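Local coordinates for protein endolysin (Escherichia coli O157 typing phage 15, PDB 7M5I) that probably breaks down host peptidoglycan as a lysozyme of glycoside hydrolase family 24, helping the phage to lyse the cell and release its progeny, at residues Q85-A90 with G115-C120; E69-A74 with S93-I98. All blocks are in the same frame, centred on the assembly; numbering follows the deposited sequence.

Interaction 1 (Q85-A90 with G115-C120)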
# COMPACT_ATOMS: atom_id res chain seq x y z
N GLN A 85 -7.72 -12.93 5.31
CA GLN A 85 -8.05 -11.50 5.12
C GLN A 85 -6.83 -10.65 5.46
O GLN A 85 -6.59 -9.65 4.76
CB GLN A 85 -9.24 -11.11 5.99
CG GLN A 85 -9.71 -9.69 5.70
CD GLN A 85 -10.15 -9.49 4.26
OE1 GLN A 85 -11.04 -10.19 3.71
NE2 GLN A 85 -9.52 -8.55 3.61
N ASN A 86 -6.11 -10.99 6.53
CA ASN A 86 -4.96 -10.16 7.00
C ASN A 86 -3.82 -10.33 6.01
O ASN A 86 -3.10 -9.36 5.76
CB ASN A 86 -4.57 -10.49 8.44
CG ASN A 86 -4.29 -11.94 8.67
OD1 ASN A 86 -5.26 -12.71 8.72
ND2 ASN A 86 -3.04 -12.33 8.85
N GLU A 87 -3.59 -11.51 5.44
CA GLU A 87 -2.56 -11.67 4.39
C GLU A 87 -2.91 -10.78 3.20
O GLU A 87 -2.01 -10.03 2.70
CB GLU A 87 -2.45 -13.11 3.95
CG GLU A 87 -1.77 -14.01 4.96
CD GLU A 87 -2.00 -15.51 4.70
OE1 GLU A 87 -2.73 -15.84 3.72
OE2 GLU A 87 -1.40 -16.31 5.43
N PHE A 88 -4.17 -10.80 2.77
CA PHE A 88 -4.64 -9.97 1.63
C PHE A 88 -4.45 -8.48 1.99
O PHE A 88 -3.86 -7.73 1.14
CB PHE A 88 -6.10 -10.24 1.30
CG PHE A 88 -6.54 -9.54 0.04
CD1 PHE A 88 -6.12 -10.00 -1.21
CD2 PHE A 88 -7.35 -8.43 0.09
CE1 PHE A 88 -6.56 -9.39 -2.38
CE2 PHE A 88 -7.79 -7.82 -1.07
CZ PHE A 88 -7.37 -8.30 -2.30
N ASP A 89 -4.88 -8.06 3.16
CA ASP A 89 -4.74 -6.64 3.57
C ASP A 89 -3.28 -6.19 3.48
O ASP A 89 -2.99 -5.06 2.94
CB ASP A 89 -5.30 -6.37 4.95
CG ASP A 89 -6.80 -6.48 5.10
OD1 ASP A 89 -7.54 -6.40 4.07
OD2 ASP A 89 -7.24 -6.63 6.30
N ALA A 90 -2.37 -6.99 4.02
CA ALA A 90 -0.94 -6.68 4.02
C ALA A 90 -0.39 -6.59 2.60
O ALA A 90 0.37 -5.65 2.27
CB ALA A 90 -0.16 -7.65 4.85
N GLY A 115 3.20 -21.22 -0.26
CA GLY A 115 2.80 -21.53 1.12
C GLY A 115 3.90 -21.21 2.12
O GLY A 115 3.79 -21.65 3.27
N ASN A 116 4.93 -20.45 1.71
CA ASN A 116 6.08 -20.06 2.57
C ASN A 116 5.77 -18.69 3.18
O ASN A 116 6.27 -17.68 2.65
CB ASN A 116 7.35 -20.08 1.74
CG ASN A 116 8.59 -19.70 2.52
OD1 ASN A 116 8.55 -19.59 3.74
ND2 ASN A 116 9.67 -19.45 1.81
N LYS A 117 4.96 -18.67 4.23
CA LYS A 117 4.43 -17.45 4.83
C LYS A 117 5.56 -16.71 5.51
O LYS A 117 5.61 -15.47 5.37
CB LYS A 117 3.30 -17.74 5.81
CG LYS A 117 2.08 -18.36 5.12
CD LYS A 117 1.04 -18.90 6.02
CE LYS A 117 0.02 -19.69 5.25
NZ LYS A 117 -1.23 -18.95 5.06
N VAL A 118 6.37 -17.41 6.28
CA VAL A 118 7.50 -16.75 7.00
C VAL A 118 8.44 -16.11 5.98
O VAL A 118 8.86 -14.93 6.17
CB VAL A 118 8.20 -17.76 7.92
CG1 VAL A 118 9.47 -17.22 8.54
CG2 VAL A 118 7.21 -18.24 8.98
N GLY A 119 8.78 -16.87 4.93
CA GLY A 119 9.61 -16.38 3.83
C GLY A 119 8.97 -15.18 3.15
O GLY A 119 9.73 -14.26 2.75
N CYS A 120 7.65 -15.21 2.93
CA CYS A 120 6.93 -14.07 2.29
C CYS A 120 7.12 -12.84 3.19
O CYS A 120 7.54 -11.77 2.65
CB CYS A 120 5.45 -14.35 2.09
SG CYS A 120 4.51 -12.92 1.47
O HOH W 1 -2.14 -18.21 2.34
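Glu87 and Lys117 form a salt bridge between the first turns of two helices, 85-98 and 117-124, in the helical part of this phage-type lysozyme. Their side chains run at about a right angle to each other. Glu87 reaches straight out from its helix, extended beyond CG, while Lys117 runs across its end, stays extended through chi2 and chi3 and bends at chi4 (-104°), which turns NZ in to the carboxylate. Lys117 NZ lies 2.7 Å from Glu87 OE2 and donates to the syn lone pair of that oxygen. Both residues suit their places: the acid is buried against Tyr153 and His112, and the long, flexible lysine can bring a charge to it from an exposed site. The other carboxylate oxygen is held as well: Glu87 OE1 accepts from the backbone N of Thr84 and from a water, which should restrict rotation of the carboxylate. Asn116 is the N-cap of helix 117-124, its OD1 accepting at 3.0 Å from Gly119 N, which sits above the carbonyl plane (56° out of it). The water closes the bridge into a ring, donating to Glu87 OE1 at 2.8 Å and accepting from Lys117 NZ at 3.0 Å.

Interaction 2 (E69-A74 with S93-I98)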
# COMPACT_ATOMS: atom_id res chain seq x y z
N GLU A 69 -8.39 0.66 -5.64
CA GLU A 69 -9.22 -0.34 -6.37
C GLU A 69 -8.35 -1.17 -7.31
O GLU A 69 -8.47 -2.42 -7.29
CB GLU A 69 -10.39 0.37 -7.04
CG GLU A 69 -11.57 -0.51 -7.31
CD GLU A 69 -12.64 0.18 -8.16
OE1 GLU A 69 -12.66 1.45 -8.19
OE2 GLU A 69 -13.40 -0.54 -8.84
N LYS A 70 -7.48 -0.54 -8.10
CA LYS A 70 -6.69 -1.28 -9.12
C LYS A 70 -5.65 -2.15 -8.41
O LYS A 70 -5.20 -3.14 -9.03
CB LYS A 70 -6.08 -0.34 -10.16
CG LYS A 70 -5.01 0.61 -9.63
CD LYS A 70 -4.39 1.52 -10.71
CE LYS A 70 -2.94 1.80 -10.37
NZ LYS A 70 -2.27 2.74 -11.29
N PHE A 71 -5.24 -1.81 -7.19
CA PHE A 71 -4.24 -2.55 -6.39
C PHE A 71 -4.87 -3.79 -5.76
O PHE A 71 -4.22 -4.87 -5.79
CB PHE A 71 -3.55 -1.65 -5.35
CG PHE A 71 -2.78 -0.52 -6.01
CD1 PHE A 71 -3.43 0.66 -6.35
CD2 PHE A 71 -1.46 -0.65 -6.37
CE1 PHE A 71 -2.73 1.71 -6.93
CE2 PHE A 71 -0.76 0.39 -6.95
CZ PHE A 71 -1.40 1.57 -7.24
N VAL A 72 -6.08 -3.65 -5.25
CA VAL A 72 -6.92 -4.80 -4.82
C VAL A 72 -7.06 -5.78 -6.01
O VAL A 72 -6.83 -7.02 -5.83
CB VAL A 72 -8.28 -4.30 -4.31
CG1 VAL A 72 -9.23 -5.44 -4.04
CG2 VAL A 72 -8.11 -3.42 -3.06
N ALA A 73 -7.41 -5.26 -7.19
CA ALA A 73 -7.62 -6.10 -8.39
C ALA A 73 -6.32 -6.86 -8.69
O ALA A 73 -6.36 -8.08 -8.94
CB ALA A 73 -8.10 -5.29 -9.58
N ALA A 74 -5.20 -6.16 -8.69
CA ALA A 74 -3.90 -6.74 -9.06
C ALA A 74 -3.51 -7.83 -8.05
O ALA A 74 -2.90 -8.86 -8.45
CB ALA A 74 -2.83 -5.66 -9.16
N SER A 93 -1.73 -3.37 1.00
CA SER A 93 -0.97 -2.21 1.58
C SER A 93 0.42 -2.09 0.93
O SER A 93 0.81 -0.97 0.48
CB SER A 93 -0.89 -2.30 3.06
OG SER A 93 -0.21 -1.16 3.57
N GLU A 94 1.18 -3.15 0.85
CA GLU A 94 2.56 -3.09 0.31
C GLU A 94 2.51 -2.79 -1.19
O GLU A 94 3.34 -1.93 -1.67
CB GLU A 94 3.35 -4.35 0.61
CG GLU A 94 4.76 -4.28 0.06
CD GLU A 94 5.84 -5.05 0.76
OE1 GLU A 94 7.01 -5.03 0.28
OE2 GLU A 94 5.55 -5.61 1.82
N THR A 95 1.60 -3.44 -1.93
CA THR A 95 1.51 -3.23 -3.39
C THR A 95 1.11 -1.77 -3.67
O THR A 95 1.61 -1.20 -4.65
CB THR A 95 0.49 -4.20 -4.02
OG1 THR A 95 0.89 -5.52 -3.67
CG2 THR A 95 0.42 -4.07 -5.52
N TYR A 96 0.26 -1.19 -2.84
CA TYR A 96 -0.19 0.20 -2.98
C TYR A 96 1.01 1.16 -2.91
O TYR A 96 1.00 2.26 -3.52
CB TYR A 96 -1.21 0.53 -1.90
CG TYR A 96 -1.85 1.88 -2.13
CD1 TYR A 96 -2.50 2.10 -3.34
CD2 TYR A 96 -1.79 2.91 -1.22
CE1 TYR A 96 -3.11 3.32 -3.61
CE2 TYR A 96 -2.39 4.13 -1.46
CZ TYR A 96 -3.06 4.34 -2.66
OH TYR A 96 -3.59 5.54 -3.05
N ASN A 97 2.06 0.76 -2.20
CA ASN A 97 3.29 1.57 -2.03
C ASN A 97 4.30 1.22 -3.11
O ASN A 97 4.88 2.15 -3.73
CB ASN A 97 3.79 1.37 -0.59
CG ASN A 97 5.10 2.07 -0.30
OD1 ASN A 97 6.08 1.44 0.01
ND2 ASN A 97 5.13 3.38 -0.54
N ILE A 98 4.56 -0.04 -3.40
CA ILE A 98 5.66 -0.39 -4.33
C ILE A 98 5.18 -0.42 -5.80
O ILE A 98 6.04 -0.33 -6.68
CB ILE A 98 6.39 -1.69 -3.94
CG1 ILE A 98 5.52 -2.93 -4.19
CG2 ILE A 98 6.91 -1.59 -2.53
CD1 ILE A 98 6.22 -4.21 -3.98
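An aromatic helix-to-helix contact joins helix 57-78 to the last turns of helix 85-98, its centre about 6 Å from the centre of the molecule, with Phe71 packed against Tyr96 and Thr95. The backbones come close here, the CA atoms of Phe71 and Tyr96 lying 6.0 Å apart. The two rings make a T-shaped (edge-to-face) pair, their planes at 88° and their centroids 5.0 Å apart. Tyr96 supplies the edge and Phe71 the face: Tyr96 CD1 sits over the Phe71 ring, displaced toward its rim, and comes within 3.5 Å of Phe71 CD1. The backbone of Tyr96 adds a CH-pi contact, its CA lying 4.1 Å from the Phe71 ring centroid. Tyr96 CG is anti to the backbone N (chi1 -171°), a setting that points the CD1-CE1 edge of its ring at the face of Phe71, with CA over the same ring. In the phage lysozyme fold the long helix 57-78 links the part of the chain with the small hairpins to the helical bundle, and this contact packs it against a central helix. A broad aromatic ring suits position 96, since Tyr96 also touches Leu64, Asp67 and Val68 of that long helix, as well as Glu21, the predicted proton donor/acceptor, about 4 Å away between side chains. Thr95 suits the edge of the Phe71 ring because its two branches do different work. Its methyl CG2 meets that edge in plane, 4.0 Å from Phe71 CD2, while OG1 turns back to hydrogen-bond Leu91 O in its own helix. Phe71 is flat and wholly apolar, able to offer a face to one neighbour and an edge to the next; Ile100 of helix 100-104 also packs against it. Thr95 O approaches the ring obliquely, 3.6 Å from Phe71 CD2.

Overall arrangement
Helix 85-98 is common to both interactions: its first turn takes part in interaction 1 and its last turns in interaction 2, with the two centres about 14 Å apart. Along the chain the segments alternate, 69-74, 85-90, 93-98 and 115-120, so the contacts interlock rather than nest. Interaction 2 ties the helix back to the preceding helix 57-78, and interaction 1 ties it forward to helix 117-124. They also meet directly, Phe88 CZ packing 3.8 Å from Val72 O. Interaction 1 is polar and peripheral, away from the annotated sites; interaction 2 is aromatic and more central, beside the predicted active-site Glu21. One helix thus connects the edge of the bundle with the neighbourhood of the probable catalytic centre.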